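Local coordinates for TPR repeat-containing protein YrrB (Bacillus subtilis, PDB 2Q7F) that is a tetratricopeptide-repeat protein that could mediate complex formation among RNA sulfuration components, RNA processing components and aminoacyl-tRNA synthetases, at residues Leu127-Gly132 / Asp158-Phe163. Residues are numbered along the deposited sequence; the frame is centred on the assembly and turned at random.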
ATOM      1  N   LEU A 127      -0.653   5.853   5.385  1.00 51.04           N
ATOM      2  CA  LEU A 127      -1.415   6.510   4.342  1.00 50.43           C
ATOM      3  C   LEU A 127      -0.644   6.577   3.040  1.00 50.18           C
ATOM      4  O   LEU A 127      -1.198   6.275   1.981  1.00 49.83           O
ATOM      5  CB  LEU A 127      -1.859   7.915   4.751  1.00 50.34           C
ATOM      6  CG  LEU A 127      -2.505   8.740   3.619  1.00 50.51           C
ATOM      7  CD1 LEU A 127      -3.870   8.168   3.137  1.00 49.17           C
ATOM      8  CD2 LEU A 127      -2.637  10.206   4.004  1.00 50.40           C
ATOM      9  N   PHE A 128       0.623   6.983   3.112  1.00 49.70           N
ATOM     10  CA  PHE A 128       1.442   7.057   1.913  1.00 49.64           C
ATOM     11  C   PHE A 128       1.578   5.675   1.277  1.00 49.54           C
ATOM     12  O   PHE A 128       1.633   5.545   0.047  1.00 49.41           O
ATOM     13  CB  PHE A 128       2.813   7.666   2.208  1.00 49.67           C
ATOM     14  CG  PHE A 128       2.765   9.130   2.564  1.00 50.04           C
ATOM     15  CD1 PHE A 128       1.978  10.018   1.834  1.00 50.26           C
ATOM     16  CD2 PHE A 128       3.528   9.631   3.624  1.00 51.10           C
ATOM     17  CE1 PHE A 128       1.928  11.377   2.167  1.00 50.20           C
ATOM     18  CE2 PHE A 128       3.493  10.992   3.960  1.00 50.26           C
ATOM     19  CZ  PHE A 128       2.692  11.863   3.228  1.00 50.20           C
ATOM     20  N   TYR A 129       1.592   4.652   2.128  1.00 49.38           N
ATOM     21  CA  TYR A 129       1.681   3.270   1.683  1.00 49.37           C
ATOM     22  C   TYR A 129       0.416   2.834   0.948  1.00 49.11           C
ATOM     23  O   TYR A 129       0.486   2.354  -0.184  1.00 49.09           O
ATOM     24  CB  TYR A 129       1.961   2.325   2.859  1.00 49.57           C
ATOM     25  CG  TYR A 129       1.928   0.866   2.457  1.00 50.38           C
ATOM     26  CD1 TYR A 129       2.997   0.295   1.758  1.00 49.99           C
ATOM     27  CD2 TYR A 129       0.823   0.058   2.760  1.00 49.85           C
ATOM     28  CE1 TYR A 129       2.971  -1.038   1.373  1.00 50.35           C
ATOM     29  CE2 TYR A 129       0.793  -1.275   2.390  1.00 50.08           C
ATOM     30  CZ  TYR A 129       1.872  -1.816   1.692  1.00 50.91           C
ATOM     31  OH  TYR A 129       1.853  -3.140   1.306  1.00 51.90           O
ATOM     32  N   MET A 130      -0.731   2.994   1.599  1.00 48.78           N
ATOM     33  CA  MET A 130      -1.998   2.569   1.014  1.00 48.52           C
ATOM     34  C   MET A 130      -2.239   3.300  -0.302  1.00 48.57           C
ATOM     35  O   MET A 130      -2.685   2.700  -1.289  1.00 48.53           O
ATOM     36  CB  MET A 130      -3.153   2.803   1.989  1.00 48.43           C
ATOM     37  CG  MET A 130      -3.092   1.960   3.267  1.00 48.12           C
ATOM     38  SD  MET A 130      -3.065   0.173   2.990  1.00 46.48           S
ATOM     39  CE  MET A 130      -4.745  -0.102   2.412  1.00 46.12           C
ATOM     40  N   LEU A 131      -1.915   4.589  -0.320  1.00 48.52           N
ATOM     41  CA  LEU A 131      -2.060   5.389  -1.527  1.00 49.09           C
ATOM     42  C   LEU A 131      -1.078   4.917  -2.596  1.00 49.46           C
ATOM     43  O   LEU A 131      -1.483   4.626  -3.714  1.00 49.69           O
ATOM     44  CB  LEU A 131      -1.906   6.889  -1.240  1.00 48.84           C
ATOM     45  CG  LEU A 131      -2.026   7.862  -2.416  1.00 48.87           C
ATOM     46  CD1 LEU A 131      -3.325   7.658  -3.234  1.00 48.23           C
ATOM     47  CD2 LEU A 131      -1.912   9.300  -1.902  1.00 48.79           C
ATOM     48  N   GLY A 132       0.198   4.820  -2.240  1.00 49.92           N
ATOM     49  CA  GLY A 132       1.205   4.297  -3.152  1.00 50.65           C
ATOM     50  C   GLY A 132       0.747   2.996  -3.785  1.00 51.22           C
ATOM     51  O   GLY A 132       0.673   2.881  -5.012  1.00 51.63           O
ATOM     52  N   ASP A 158      10.003  -0.810   7.086  1.00 58.47           N
ATOM     53  CA  ASP A 158       8.846  -1.366   6.390  1.00 58.41           C
ATOM     54  C   ASP A 158       9.256  -2.073   5.096  1.00 57.98           C
ATOM     55  O   ASP A 158       9.224  -1.483   4.017  1.00 58.11           O
ATOM     56  CB  ASP A 158       7.830  -0.251   6.097  1.00 58.85           C
ATOM     57  CG  ASP A 158       6.517  -0.776   5.511  1.00 59.87           C
ATOM     58  OD1 ASP A 158       6.490  -1.879   4.911  1.00 61.07           O
ATOM     59  OD2 ASP A 158       5.502  -0.058   5.643  1.00 60.96           O
ATOM     60  N   THR A 159       9.627  -3.343   5.219  1.00 57.61           N
ATOM     61  CA  THR A 159      10.036  -4.178   4.082  1.00 57.36           C
ATOM     62  C   THR A 159       9.049  -4.134   2.910  1.00 57.01           C
ATOM     63  O   THR A 159       9.452  -3.982   1.747  1.00 56.87           O
ATOM     64  CB  THR A 159      10.240  -5.640   4.535  1.00 57.35           C
ATOM     65  OG1 THR A 159      11.369  -5.701   5.412  1.00 57.90           O
ATOM     66  CG2 THR A 159      10.490  -6.563   3.355  1.00 57.39           C
ATOM     67  N   GLU A 160       7.764  -4.255   3.240  1.00 56.62           N
ATOM     68  CA  GLU A 160       6.687  -4.313   2.260  1.00 56.56           C
ATOM     69  C   GLU A 160       6.637  -3.060   1.383  1.00 55.83           C
ATOM     70  O   GLU A 160       6.564  -3.157   0.149  1.00 55.93           O
ATOM     71  CB  GLU A 160       5.344  -4.521   2.970  1.00 57.15           C
ATOM     72  CG  GLU A 160       4.459  -5.577   2.330  1.00 59.30           C
ATOM     73  CD  GLU A 160       4.351  -5.406   0.824  1.00 63.15           C
ATOM     74  OE1 GLU A 160       4.900  -6.261   0.081  1.00 64.06           O
ATOM     75  OE2 GLU A 160       3.735  -4.404   0.384  1.00 64.77           O
ATOM     76  N   ALA A 161       6.686  -1.893   2.024  1.00 54.89           N
ATOM     77  CA  ALA A 161       6.740  -0.619   1.317  1.00 54.20           C
ATOM     78  C   ALA A 161       7.952  -0.575   0.413  1.00 53.74           C
ATOM     79  O   ALA A 161       7.854  -0.212  -0.755  1.00 54.05           O
ATOM     80  CB  ALA A 161       6.781   0.539   2.299  1.00 54.17           C
ATOM     81  N   ARG A 162       9.096  -0.971   0.956  1.00 53.21           N
ATOM     82  CA  ARG A 162      10.348  -0.882   0.228  1.00 52.67           C
ATOM     83  C   ARG A 162      10.366  -1.766  -1.019  1.00 52.23           C
ATOM     84  O   ARG A 162      10.928  -1.384  -2.047  1.00 52.04           O
ATOM     85  CB  ARG A 162      11.518  -1.201   1.146  1.00 52.72           C
ATOM     86  CG  ARG A 162      12.832  -0.732   0.593  1.00 53.37           C
ATOM     87  CD  ARG A 162      13.976  -1.182   1.457  1.00 54.98           C
ATOM     88  NE  ARG A 162      14.001  -0.436   2.708  1.00 56.06           N
ATOM     89  CZ  ARG A 162      14.708   0.670   2.912  1.00 55.61           C
ATOM     90  NH1 ARG A 162      15.477   1.178   1.953  1.00 55.08           N
ATOM     91  NH2 ARG A 162      14.642   1.266   4.088  1.00 55.18           N
ATOM     92  N   PHE A 163       9.742  -2.938  -0.932  1.00 51.83           N
ATOM     93  CA  PHE A 163       9.625  -3.809  -2.091  1.00 51.58           C
ATOM     94  C   PHE A 163       8.724  -3.199  -3.173  1.00 51.54           C
ATOM     95  O   PHE A 163       8.991  -3.352  -4.372  1.00 51.65           O
ATOM     96  CB  PHE A 163       9.124  -5.198  -1.687  1.00 51.80           C
ATOM     97  CG  PHE A 163       8.817  -6.095  -2.857  1.00 51.51           C
ATOM     98  CD1 PHE A 163       9.825  -6.507  -3.722  1.00 51.19           C
ATOM     99  CD2 PHE A 163       7.518  -6.516  -3.101  1.00 50.88           C
ATOM    100  CE1 PHE A 163       9.531  -7.320  -4.813  1.00 51.49           C
ATOM    101  CE2 PHE A 163       7.222  -7.333  -4.191  1.00 50.75           C
ATOM    102  CZ  PHE A 163       8.226  -7.734  -5.046  1.00 50.61           C
TER
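Tyr129 reaches from helix 125-137 to the first turn of helix 159-172, where its ring meets Ala161 and its hydroxyl meets Glu160. Asp158, the N-cap of helix 159-172, points its CB toward the tyrosine's helix but contributes mainly within its own segment: OD1 accepts from Ala161 N at 2.9 Å, nearly straight at 174°, although the N-H comes from above the carboxylate plane. This capping bond ties down the backbone on which the tyrosine's two partners sit. At Glu160, OE2 lies at the ring edge, in the ring plane, and takes a hydrogen bond from Tyr129 OH; the modelled separation of 2.4 Å between OH and OE2 is very short, so its exact length is doubtful. Ring and carboxylate planes stand 77° apart, and the glutamate chain, bent at chi2, presents its carboxylate to the phenol. The two helices are the first helices of consecutive tetratricopeptide repeats, TPR 4 and TPR 5; helix 141-154 intervenes in sequence and packs against Phe128 and Arg162. Ala161, nearest Tyr129 in the backbone register with CA atoms 6.4 Å apart, places CB 3.8 Å from Tyr129 CD1. The ring extends across to this methyl because CG stands opposite the backbone N (chi1 175°). Replacing Tyr129 by an alanine would probably leave Glu160 OE2 without its phenol donor and open a gap beside the Ala161 methyl.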